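PDB 5IB9: aminopeptidase from Aneurinibacillus sp. AM-1, which probably acts as a zinc-dependent aminopeptidase, releasing amino acids from the N-terminal end of peptides, and carries a protease-associated domain. Local coordinates for residues R42-Q47 / V247-A252; S91-E96 / A139-I144; Y397-A400 / E404-I407. All coordinates share one frame; numbering follows the deposited sequence.

Interaction 1: residues R42-Q47 / V247-A252; sequences RYIEQQ and VTLELA
Leu-249 reaches Ile-44 and Gln-47 through two torsions: its CG lies anti to its own carbonyl carbon (chi1 -75°), and the second torsion (chi2 177°) spreads the two methyls over the last turn of the segment 42-47. CD2 presses on Gln-47 CB at 3.8 Å, while CD1 comes alongside the same residue, 4.0 Å from Gln-47 CG. Only the aliphatic base of the glutamine takes part; its chain bends at chi2 and carries the amide away from the leucine. The same CD2 methyl also lies 4.0 Å from the backbone Ile-44 O and 4.2 Å from Ile-44 CG2, the isoleucine branch that stands anti to the backbone N. The side chains of Ile-44 and Leu-249 meet at about a right angle. Leu-249 thus meets two residues about one helical turn apart, and the closest CA atoms of the two segments, those of Gln-47 and Leu-249, are 7.1 Å apart. Both helices pack on the same strand of the metallopeptidase M28 domain, 263-269: Ile-44 sits on Thr-268, Thr-248 and Leu-251 on Phe-266. Helix 238-256 carries Asp-240, a ligand of two zinc ions, in its first turn; the Ile-44 side chain is about 13 Å from a bound zinc ion, so this is packing of the domain and not part of the metal site. Thr-21 of helix 15-25 and Tyr-51 also touch Leu-249. On the side of the segment 42-47 turned away from Leu-249, the guanidinium of Arg-42 holds Glu-45 side-on: NE and NH2 both donate to Glu-45 OE1, NH2 at 2.8 Å on the syn lone pair. The second carboxylate oxygen, OE2, forms a salt bridge with Lys-49, which extends the charged row along this outer surface.

Interaction 2: residues S91-E96 / A139-I144; sequences SDVTAE and AKAVII
Val-93 carries this contact against Lys-140 and Ala-141, and its two methyls divide the work. Its CB points toward the segment 139-144. From there CG1, set between the backbone N and the carbonyl carbon (chi1 53°), runs to the methyl of Ala-141, with Val-93 CG1 and Ala-141 CB 3.6 Å apart; the same CG1 lies 4.1 Å from the backbone Lys-140 O. The other branch, CG2, meets Lys-140 close to its backbone, 3.7 Å from Lys-140 CB, and the two side chains are turned at about a right angle to each other. Beyond CB the lysine bends at chi2 and leads its ammonium away, to a weak hydrogen bond with the carbonyl of Gly-138. A lesser touch comes from Ser-91, two residues back on the same strand, whose CB is 4.3 Å from Lys-140 O; its hydroxyl is engaged with the carbonyl of Val-191. The two segments are not strand neighbours: the CA atoms of Val-93 and Lys-140 are 6.9 Å apart at their nearest, and the meeting is made by the valine methyls on the alanine methyl and on the aliphatic base of the lysine. Lys-116, just before strand 117-121, bonds through its backbone to Lys-140, and Ile-117, its first residue, to Glu-96. Val-191 of strand 187-210 lies against Ala-141 and Ile-143 and pairs with Val-93 through the backbone. Strand 117-121 pairs in parallel with both 91-99 and 141-145, and Val-93 reaches the segment leading into 141-145 in a partly buried part of the protease-associated (PA) domain.

Interaction 3: residues Y397-A400 / E404-I407; sequences YQAA and ELVI
Gln-398 NE2 donates to Val-406 O at 2.9 Å, an N-H...O angle of 155°, reaching the oxygen in the carbonyl plane on a lone pair. Beside this bond the amide nitrogen lies over the start of the next residue, 3.7 Å from Ile-407 CA. Next to it, Leu-405 sets CD1 against the helix backbone: Leu-405 CD1 is 3.7 Å from Gln-398 O and 3.8 Å from Ala-399 CA. The side chains of Gln-398 and Leu-405 cross at about a right angle, Gln-398 CG 4.1 Å from Leu-405 CD1. The methyl of Ala-399 completes that seat, its CB 4.0 Å from the same CD1. A water supplies a second polar link, accepting from Val-406 N at 3.1 Å and donating to Gln-398 O at 2.9 Å, although other acceptors may compete for its protons. Together these contacts fold the chain back on itself: after a short connection, the irregular segment 404-407 packs on the last turn of helix 382-400. The glutamine can span the gap because its CG stands anti to the backbone N (chi1 -179°) and the chain stays extended beyond it. Its far end is held in turn, OE1 accepting a hydrogen bond from Arg-333 NH1, so each end of the amide has its own partner and its rotation is probably fixed. An alanine here would remove both amide bonds and is likely to leave Val-406 O without this donor and Arg-333 without this acceptor. Further out, Leu-326 of helix 322-334 touches Gln-398, Leu-405 and Ile-407, while Ala-400 bonds through its backbone to Asp-261 in the loop ahead of strand 263-269.

In the fold
From the N terminus, after helices 6-10 and 15-25, the chain enters helix 35-50, whose partner in interaction 1 comes 200 residues later on helix 238-256. The long excursion between them includes the PA domain, so the loop of 42 residues closed by interaction 2 falls within that of interaction 1. The two stand apart, their centres about 47 Å from each other on opposite sides of the chain's centre. Interaction 3 follows in series and closes only a short turn at the end of helix 382-400. It lies closer to interaction 1, about 8 Å between nearest atoms. Interaction 1 joins two helices, interaction 2 PA-domain strands, and interaction 3 fastens segment 404-407 to the helix before it.

Interaction 1: residues R42-Q47 / V247-A252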
ATOM      1  N   ARG A  42      -3.280 -19.856 -10.856  1.00 10.99           N
ATOM      2  CA  ARG A  42      -2.707 -20.520 -11.982  1.00 13.10           C
ATOM      3  C   ARG A  42      -3.733 -20.941 -12.979  1.00 11.24           C
ATOM      4  O   ARG A  42      -3.524 -20.921 -14.219  1.00 13.33           O
ATOM      5  CB  ARG A  42      -1.922 -21.737 -11.483  1.00 14.15           C
ATOM      6  CG  ARG A  42      -0.626 -21.346 -10.800  1.00 18.37           C
ATOM      7  CD  ARG A  42       0.437 -21.388 -11.872  1.00 26.53           C
ATOM      8  NE  ARG A  42       0.610 -20.013 -12.279  1.00 24.31           N
ATOM      9  CZ  ARG A  42       1.324 -19.136 -11.590  1.00 27.74           C
ATOM     10  NH1 ARG A  42       1.877 -19.534 -10.457  1.00 29.92           N
ATOM     11  NH2 ARG A  42       1.481 -17.873 -12.065  1.00 21.13           N
ATOM     12  N   TYR A  43      -4.880 -21.460 -12.506  1.00 11.13           N
ATOM     13  CA  TYR A  43      -5.934 -21.924 -13.373  1.00 11.01           C
ATOM     14  C   TYR A  43      -6.470 -20.790 -14.218  1.00 10.35           C
ATOM     15  O   TYR A  43      -6.699 -20.927 -15.459  1.00 11.25           O
ATOM     16  CB  TYR A  43      -7.017 -22.578 -12.509  1.00 13.70           C
ATOM     17  CG  TYR A  43      -8.209 -23.058 -13.334  1.00 12.39           C
ATOM     18  CD1 TYR A  43      -8.244 -24.321 -13.940  1.00 14.02           C
ATOM     19  CD2 TYR A  43      -9.347 -22.200 -13.525  1.00 12.66           C
ATOM     20  CE1 TYR A  43      -9.380 -24.765 -14.703  1.00 15.39           C
ATOM     21  CE2 TYR A  43     -10.455 -22.600 -14.281  1.00 13.32           C
ATOM     22  CZ  TYR A  43     -10.488 -23.924 -14.785  1.00 16.36           C
ATOM     23  OH  TYR A  43     -11.601 -24.340 -15.488  1.00 17.64           O
ATOM     24  N   ILE A  44      -6.797 -19.672 -13.500  1.00 10.48           N
ATOM     25  CA  ILE A  44      -7.317 -18.435 -14.154  1.00 11.19           C
ATOM     26  C   ILE A  44      -6.349 -17.937 -15.230  1.00 10.90           C
ATOM     27  O   ILE A  44      -6.778 -17.720 -16.393  1.00 11.24           O
ATOM     28  CB  ILE A  44      -7.711 -17.407 -13.115  1.00 10.28           C
ATOM     29  CG1 ILE A  44      -8.911 -18.018 -12.351  1.00 12.46           C
ATOM     30  CG2 ILE A  44      -8.138 -16.073 -13.827  1.00 11.78           C
ATOM     31  CD1 ILE A  44      -9.141 -17.310 -11.008  1.00 10.71           C
ATOM     32  N   GLU A  45      -5.085 -17.879 -14.847  1.00  9.92           N
ATOM     33  CA  GLU A  45      -4.076 -17.437 -15.836  1.00 11.59           C
ATOM     34  C   GLU A  45      -4.088 -18.350 -17.060  1.00 11.52           C
ATOM     35  O   GLU A  45      -4.089 -17.837 -18.230  1.00 12.69           O
ATOM     36  CB  GLU A  45      -2.716 -17.529 -15.067  1.00 11.01           C
ATOM     37  CG  GLU A  45      -1.590 -17.407 -16.138  1.00 13.24           C
ATOM     38  CD  GLU A  45      -0.213 -17.603 -15.489  1.00 16.47           C
ATOM     39  OE1 GLU A  45      -0.097 -17.906 -14.323  1.00 14.79           O
ATOM     40  OE2 GLU A  45       0.698 -17.473 -16.309  1.00 20.89           O
ATOM     41  N   GLN A  46      -4.127 -19.664 -16.864  1.00 11.82           N
ATOM     42  CA  GLN A  46      -4.165 -20.619 -17.988  1.00 15.29           C
ATOM     43  C   GLN A  46      -5.349 -20.427 -18.865  1.00 15.11           C
ATOM     44  O   GLN A  46      -5.228 -20.491 -20.091  1.00 15.11           O
ATOM     45  CB  GLN A  46      -4.085 -22.055 -17.479  1.00 15.70           C
ATOM     46  CG  GLN A  46      -4.187 -23.099 -18.635  1.00 21.70           C
ATOM     47  CD  GLN A  46      -3.105 -22.924 -19.676  1.00 30.90           C
ATOM     48  OE1 GLN A  46      -1.955 -22.471 -19.391  1.00 26.99           O
ATOM     49  NE2 GLN A  46      -3.431 -23.342 -20.890  1.00 35.00           N
ATOM     50  N   GLN A  47      -6.507 -20.176 -18.251  1.00 11.98           N
ATOM     51  CA  GLN A  47      -7.687 -20.013 -19.108  1.00 12.80           C
ATOM     52  C   GLN A  47      -7.575 -18.773 -19.960  1.00 12.12           C
ATOM     53  O   GLN A  47      -7.815 -18.788 -21.189  1.00 13.19           O
ATOM     54  CB  GLN A  47      -9.003 -19.941 -18.342  1.00 11.49           C
ATOM     55  CG  GLN A  47      -9.255 -21.156 -17.461  1.00 12.64           C
ATOM     56  CD  GLN A  47      -8.778 -22.518 -17.978  1.00 15.05           C
ATOM     57  OE1 GLN A  47      -7.863 -23.136 -17.328  1.00 21.16           O
ATOM     58  NE2 GLN A  47      -9.321 -22.969 -19.099  1.00 14.62           N
ATOM     59  N   VAL A 247     -17.845 -15.852 -15.169  1.00 10.00           N
ATOM     60  CA  VAL A 247     -18.371 -14.831 -16.160  1.00  9.11           C
ATOM     61  C   VAL A 247     -17.238 -13.957 -16.709  1.00  8.92           C
ATOM     62  O   VAL A 247     -17.190 -13.665 -17.868  1.00 11.17           O
ATOM     63  CB  VAL A 247     -19.474 -13.958 -15.523  1.00  9.04           C
ATOM     64  CG1 VAL A 247     -20.020 -12.920 -16.522  1.00 11.41           C
ATOM     65  CG2 VAL A 247     -20.637 -14.911 -15.077  1.00 13.87           C
ATOM     66  N   THR A 248     -16.277 -13.623 -15.855  1.00  8.80           N
ATOM     67  CA  THR A 248     -15.112 -12.823 -16.269  1.00  8.91           C
ATOM     68  C   THR A 248     -14.318 -13.576 -17.380  1.00 10.30           C
ATOM     69  O   THR A 248     -14.058 -12.983 -18.412  1.00  9.79           O
ATOM     70  CB  THR A 248     -14.211 -12.491 -15.095  1.00  9.05           C
ATOM     71  OG1 THR A 248     -14.935 -11.678 -14.152  1.00  9.13           O
ATOM     72  CG2 THR A 248     -12.977 -11.618 -15.562  1.00  9.86           C
ATOM     73  N   LEU A 249     -14.030 -14.851 -17.141  1.00  9.30           N
ATOM     74  CA  LEU A 249     -13.290 -15.682 -18.123  1.00  9.29           C
ATOM     75  C   LEU A 249     -14.110 -15.822 -19.384  1.00  9.65           C
ATOM     76  O   LEU A 249     -13.573 -15.663 -20.445  1.00 11.62           O
ATOM     77  CB  LEU A 249     -12.968 -17.044 -17.480  1.00 10.48           C
ATOM     78  CG  LEU A 249     -11.873 -17.076 -16.467  1.00  9.86           C
ATOM     79  CD1 LEU A 249     -11.782 -18.496 -15.905  1.00 11.73           C
ATOM     80  CD2 LEU A 249     -10.524 -16.715 -17.165  1.00 13.01           C
ATOM     81  N   GLU A 250     -15.406 -16.119 -19.201  1.00 10.39           N
ATOM     82  CA  GLU A 250     -16.218 -16.392 -20.374  1.00 11.83           C
ATOM     83  C   GLU A 250     -16.326 -15.127 -21.245  1.00 12.25           C
ATOM     84  O   GLU A 250     -16.309 -15.173 -22.492  1.00 11.94           O
ATOM     85  CB  GLU A 250     -17.526 -17.031 -19.993  1.00 10.96           C
ATOM     86  CG  GLU A 250     -18.417 -17.357 -21.256  1.00 13.04           C
ATOM     87  CD  GLU A 250     -17.850 -18.321 -22.305  1.00 15.77           C
ATOM     88  OE1 GLU A 250     -16.794 -18.977 -22.149  1.00 15.58           O
ATOM     89  OE2 GLU A 250     -18.524 -18.350 -23.372  1.00 14.49           O
ATOM     90  N   LEU A 251     -16.520 -13.952 -20.632  1.00 11.13           N
ATOM     91  CA  LEU A 251     -16.617 -12.765 -21.422  1.00  9.75           C
ATOM     92  C   LEU A 251     -15.254 -12.473 -22.062  1.00  8.89           C
ATOM     93  O   LEU A 251     -15.193 -11.939 -23.214  1.00 11.50           O
ATOM     94  CB  LEU A 251     -17.090 -11.499 -20.619  1.00  9.83           C
ATOM     95  CG  LEU A 251     -18.572 -11.718 -20.212  1.00  8.61           C
ATOM     96  CD1 LEU A 251     -18.940 -10.537 -19.355  1.00 10.73           C
ATOM     97  CD2 LEU A 251     -19.515 -11.820 -21.404  1.00 11.93           C
ATOM     98  N   ALA A 252     -14.131 -12.785 -21.360  1.00  9.45           N
ATOM     99  CA  ALA A 252     -12.842 -12.582 -22.079  1.00  9.77           C
ATOM    100  C   ALA A 252     -12.777 -13.530 -23.311  1.00 12.07           C
ATOM    101  O   ALA A 252     -12.292 -13.082 -24.299  1.00 12.45           O
ATOM    102  CB  ALA A 252     -11.699 -12.940 -21.152  1.00 10.45           C
TER

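Interaction 2: residues S91-E96 / A139-I144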
ATOM      1  N   SER A  91      -4.946 -12.650  24.978  1.00 33.75           N
ATOM      2  CA  SER A  91      -4.999 -12.115  26.351  1.00 33.35           C
ATOM      3  C   SER A  91      -5.322 -13.240  27.349  1.00 33.83           C
ATOM      4  O   SER A  91      -5.748 -14.352  26.993  1.00 32.42           O
ATOM      5  CB  SER A  91      -6.085 -11.032  26.488  1.00 32.55           C
ATOM      6  OG  SER A  91      -7.333 -11.645  26.316  1.00 31.26           O
ATOM      7  N   ASP A  92      -5.154 -12.890  28.612  1.00 36.11           N
ATOM      8  CA  ASP A  92      -5.545 -13.741  29.710  1.00 38.07           C
ATOM      9  C   ASP A  92      -5.788 -12.778  30.868  1.00 38.06           C
ATOM     10  O   ASP A  92      -4.901 -12.499  31.694  1.00 38.89           O
ATOM     11  CB  ASP A  92      -4.429 -14.739  30.043  1.00 39.47           C
ATOM     12  CG  ASP A  92      -4.843 -15.724  31.110  1.00 43.38           C
ATOM     13  OD1 ASP A  92      -3.991 -16.570  31.490  1.00 46.50           O
ATOM     14  OD2 ASP A  92      -6.022 -15.629  31.566  1.00 44.49           O
ATOM     15  N   VAL A  93      -6.989 -12.217  30.898  1.00 37.44           N
ATOM     16  CA  VAL A  93      -7.265 -11.142  31.829  1.00 36.91           C
ATOM     17  C   VAL A  93      -8.558 -11.427  32.596  1.00 35.16           C
ATOM     18  O   VAL A  93      -9.564 -11.850  32.032  1.00 35.91           O
ATOM     19  CB  VAL A  93      -7.272  -9.761  31.116  1.00 37.48           C
ATOM     20  CG1 VAL A  93      -8.205  -9.785  29.934  1.00 36.44           C
ATOM     21  CG2 VAL A  93      -7.648  -8.648  32.082  1.00 39.36           C
ATOM     22  N   THR A  94      -8.460 -11.268  33.917  1.00 34.65           N
ATOM     23  CA  THR A  94      -9.605 -11.365  34.826  1.00 32.80           C
ATOM     24  C   THR A  94      -9.662 -10.018  35.478  1.00 30.92           C
ATOM     25  O   THR A  94      -8.665  -9.579  36.085  1.00 31.43           O
ATOM     26  CB  THR A  94      -9.372 -12.473  35.895  1.00 34.30           C
ATOM     27  OG1 THR A  94      -9.580 -13.736  35.267  1.00 34.75           O
ATOM     28  CG2 THR A  94     -10.364 -12.348  37.118  1.00 34.70           C
ATOM     29  N   ALA A  95     -10.802  -9.314  35.325  1.00 28.19           N
ATOM     30  CA  ALA A  95     -10.888  -7.954  35.825  1.00 26.87           C
ATOM     31  C   ALA A  95     -12.291  -7.438  35.820  1.00 25.66           C
ATOM     32  O   ALA A  95     -13.179  -8.108  35.333  1.00 25.35           O
ATOM     33  CB  ALA A  95     -10.012  -6.998  35.049  1.00 26.23           C
ATOM     34  N   GLU A  96     -12.479  -6.249  36.407  1.00 24.96           N
ATOM     35  CA  GLU A  96     -13.819  -5.656  36.465  1.00 24.11           C
ATOM     36  C   GLU A  96     -14.329  -5.351  35.043  1.00 23.45           C
ATOM     37  O   GLU A  96     -13.555  -4.941  34.193  1.00 23.59           O
ATOM     38  CB  GLU A  96     -13.815  -4.357  37.260  1.00 24.37           C
ATOM     39  CG  GLU A  96     -15.243  -3.925  37.537  1.00 26.85           C
ATOM     40  CD  GLU A  96     -15.327  -2.580  38.197  1.00 30.66           C
ATOM     41  OE1 GLU A  96     -14.297  -1.961  38.539  1.00 33.90           O
ATOM     42  OE2 GLU A  96     -16.452  -2.128  38.399  1.00 29.90           O
ATOM     43  N   ALA A 139      -8.089  -0.315  28.868  1.00 32.29           N
ATOM     44  CA  ALA A 139      -8.791  -1.605  28.819  1.00 30.11           C
ATOM     45  C   ALA A 139      -7.821  -2.707  28.438  1.00 29.58           C
ATOM     46  O   ALA A 139      -7.010  -2.535  27.540  1.00 30.64           O
ATOM     47  CB  ALA A 139      -9.964  -1.564  27.867  1.00 29.16           C
ATOM     48  N   LYS A 140      -7.890  -3.835  29.107  1.00 28.89           N
ATOM     49  CA  LYS A 140      -7.034  -5.003  28.778  1.00 28.57           C
ATOM     50  C   LYS A 140      -7.717  -6.019  27.853  1.00 26.71           C
ATOM     51  O   LYS A 140      -7.058  -6.909  27.251  1.00 25.76           O
ATOM     52  CB  LYS A 140      -6.553  -5.722  30.037  1.00 30.31           C
ATOM     53  CG  LYS A 140      -5.607  -4.932  30.970  1.00 34.92           C
ATOM     54  CD  LYS A 140      -4.734  -3.926  30.242  1.00 40.54           C
ATOM     55  CE  LYS A 140      -3.852  -3.085  31.219  1.00 44.47           C
ATOM     56  NZ  LYS A 140      -3.373  -1.743  30.658  1.00 48.22           N
ATOM     57  N   ALA A 141      -9.032  -5.882  27.722  1.00 25.10           N
ATOM     58  CA  ALA A 141      -9.793  -6.653  26.760  1.00 23.02           C
ATOM     59  C   ALA A 141     -11.128  -5.974  26.537  1.00 20.63           C
ATOM     60  O   ALA A 141     -11.542  -5.110  27.310  1.00 19.55           O
ATOM     61  CB  ALA A 141      -9.979  -8.104  27.244  1.00 23.98           C
ATOM     62  N   VAL A 142     -11.810  -6.370  25.482  1.00 19.11           N
ATOM     63  CA  VAL A 142     -13.079  -5.754  25.062  1.00 19.72           C
ATOM     64  C   VAL A 142     -14.048  -6.872  24.741  1.00 19.87           C
ATOM     65  O   VAL A 142     -13.701  -7.880  24.127  1.00 21.87           O
ATOM     66  CB  VAL A 142     -12.908  -4.839  23.830  1.00 20.05           C
ATOM     67  CG1 VAL A 142     -14.170  -4.495  23.313  1.00 22.78           C
ATOM     68  CG2 VAL A 142     -12.071  -3.605  24.217  1.00 20.36           C
ATOM     69  N   ILE A 143     -15.265  -6.756  25.288  1.00 21.76           N
ATOM     70  CA  ILE A 143     -16.360  -7.647  24.907  1.00 23.11           C
ATOM     71  C   ILE A 143     -17.395  -6.817  24.171  1.00 25.13           C
ATOM     72  O   ILE A 143     -17.919  -5.794  24.663  1.00 24.05           O
ATOM     73  CB  ILE A 143     -17.014  -8.326  26.116  1.00 22.61           C
ATOM     74  CG1 ILE A 143     -16.043  -9.254  26.820  1.00 23.44           C
ATOM     75  CG2 ILE A 143     -18.327  -9.057  25.703  1.00 23.27           C
ATOM     76  CD1 ILE A 143     -16.475  -9.556  28.297  1.00 20.76           C
ATOM     77  N   ILE A 144     -17.652  -7.177  22.896  1.00 26.06           N
ATOM     78  CA  ILE A 144     -18.594  -6.443  22.119  1.00 27.33           C
ATOM     79  C   ILE A 144     -19.869  -7.298  22.011  1.00 29.18           C
ATOM     80  O   ILE A 144     -19.805  -8.532  21.814  1.00 31.46           O
ATOM     81  CB  ILE A 144     -18.026  -6.070  20.696  1.00 27.08           C
ATOM     82  CG1 ILE A 144     -16.763  -5.219  20.834  1.00 29.43           C
ATOM     83  CG2 ILE A 144     -19.100  -5.285  19.982  1.00 25.45           C
ATOM     84  CD1 ILE A 144     -16.072  -4.954  19.552  1.00 29.29           C
TER

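Interaction 3: residues Y397-A400 / E404-I407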
ATOM      1  N   TYR A 397     -19.932  -4.458 -24.579  1.00 10.62           N
ATOM      2  CA  TYR A 397     -19.728  -4.345 -26.038  1.00 13.24           C
ATOM      3  C   TYR A 397     -20.442  -3.171 -26.609  1.00 12.90           C
ATOM      4  O   TYR A 397     -20.071  -2.669 -27.692  1.00 13.19           O
ATOM      5  CB  TYR A 397     -20.306  -5.618 -26.640  1.00 13.61           C
ATOM      6  CG  TYR A 397     -20.029  -5.791 -28.110  1.00 16.35           C
ATOM      7  CD1 TYR A 397     -18.715  -5.896 -28.554  1.00 15.21           C
ATOM      8  CD2 TYR A 397     -21.057  -5.923 -28.983  1.00 15.99           C
ATOM      9  CE1 TYR A 397     -18.417  -6.162 -29.947  1.00 16.49           C
ATOM     10  CE2 TYR A 397     -20.772  -6.147 -30.369  1.00 16.45           C
ATOM     11  CZ  TYR A 397     -19.491  -6.236 -30.817  1.00 17.36           C
ATOM     12  OH  TYR A 397     -19.262  -6.455 -32.233  1.00 17.80           O
ATOM     13  N   GLN A 398     -21.495  -2.657 -25.942  1.00 11.22           N
ATOM     14  CA  GLN A 398     -22.115  -1.438 -26.444  1.00 12.76           C
ATOM     15  C   GLN A 398     -21.030  -0.324 -26.578  1.00 12.86           C
ATOM     16  O   GLN A 398     -21.058   0.491 -27.495  1.00 14.80           O
ATOM     17  CB  GLN A 398     -23.195  -0.937 -25.507  1.00 11.23           C
ATOM     18  CG  GLN A 398     -23.946   0.382 -25.971  1.00 12.55           C
ATOM     19  CD  GLN A 398     -25.302   0.535 -25.358  1.00 12.20           C
ATOM     20  OE1 GLN A 398     -25.901  -0.447 -24.850  1.00 14.51           O
ATOM     21  NE2 GLN A 398     -25.813   1.770 -25.344  1.00 19.52           N
ATOM     22  N   ALA A 399     -20.076  -0.287 -25.631  1.00 13.21           N
ATOM     23  CA  ALA A 399     -18.943   0.678 -25.751  1.00 12.80           C
ATOM     24  C   ALA A 399     -17.812   0.037 -26.545  1.00 11.81           C
ATOM     25  O   ALA A 399     -17.222   0.748 -27.455  1.00 13.60           O
ATOM     26  CB  ALA A 399     -18.437   1.073 -24.291  1.00 11.47           C
ATOM     27  N   ALA A 400     -17.471  -1.250 -26.391  1.00 11.23           N
ATOM     28  CA  ALA A 400     -16.222  -1.744 -26.950  1.00 12.61           C
ATOM     29  C   ALA A 400     -16.357  -2.038 -28.443  1.00 12.97           C
ATOM     30  O   ALA A 400     -15.325  -2.189 -29.148  1.00 14.37           O
ATOM     31  CB  ALA A 400     -15.718  -2.995 -26.258  1.00 14.32           C
ATOM     32  N   GLU A 404     -18.463   5.053 -32.400  1.00 20.95           N
ATOM     33  CA  GLU A 404     -18.703   5.938 -31.262  1.00 19.87           C
ATOM     34  C   GLU A 404     -19.756   5.399 -30.280  1.00 18.07           C
ATOM     35  O   GLU A 404     -20.796   4.947 -30.704  1.00 20.93           O
ATOM     36  CB  GLU A 404     -19.098   7.380 -31.772  1.00 22.44           C
ATOM     37  CG  GLU A 404     -19.615   8.303 -30.677  1.00 28.76           C
ATOM     38  CD  GLU A 404     -20.227   9.648 -31.173  1.00 42.49           C
ATOM     39  OE1 GLU A 404     -21.161   9.650 -32.027  1.00 47.70           O
ATOM     40  OE2 GLU A 404     -19.798  10.700 -30.638  1.00 43.99           O
ATOM     41  N   LEU A 405     -19.467   5.456 -28.981  1.00 18.03           N
ATOM     42  CA  LEU A 405     -20.454   5.005 -28.007  1.00 18.56           C
ATOM     43  C   LEU A 405     -21.642   5.945 -28.080  1.00 18.95           C
ATOM     44  O   LEU A 405     -21.446   7.215 -27.983  1.00 20.08           O
ATOM     45  CB  LEU A 405     -19.783   5.105 -26.627  1.00 17.13           C
ATOM     46  CG  LEU A 405     -20.656   4.880 -25.364  1.00 19.11           C
ATOM     47  CD1 LEU A 405     -21.416   3.503 -25.364  1.00 21.27           C
ATOM     48  CD2 LEU A 405     -19.797   4.961 -24.123  1.00 22.83           C
ATOM     49  N   VAL A 406     -22.839   5.388 -28.100  1.00 19.36           N
ATOM     50  CA  VAL A 406     -24.117   6.063 -27.957  1.00 20.44           C
ATOM     51  C   VAL A 406     -24.918   5.329 -26.893  1.00 20.32           C
ATOM     52  O   VAL A 406     -25.068   4.094 -26.953  1.00 21.07           O
ATOM     53  CB  VAL A 406     -24.915   5.997 -29.295  1.00 21.68           C
ATOM     54  CG1 VAL A 406     -26.266   6.650 -29.136  1.00 24.86           C
ATOM     55  CG2 VAL A 406     -24.119   6.707 -30.447  1.00 27.00           C
ATOM     56  N   ILE A 407     -25.381   6.052 -25.857  1.00 20.32           N
ATOM     57  CA  ILE A 407     -26.343   5.438 -24.915  1.00 21.28           C
ATOM     58  C   ILE A 407     -27.645   6.216 -25.104  1.00 23.91           C
ATOM     59  O   ILE A 407     -27.640   7.449 -25.184  1.00 26.45           O
ATOM     60  CB  ILE A 407     -25.818   5.487 -23.478  1.00 23.58           C
ATOM     61  CG1 ILE A 407     -24.388   4.945 -23.418  1.00 21.35           C
ATOM     62  CG2 ILE A 407     -26.805   4.685 -22.551  1.00 22.70           C
ATOM     63  CD1 ILE A 407     -23.797   5.035 -21.978  1.00 24.14           C
TER
HETATM   64  O   HOH W   1     -22.790   2.356 -28.931  1.00 17.18           O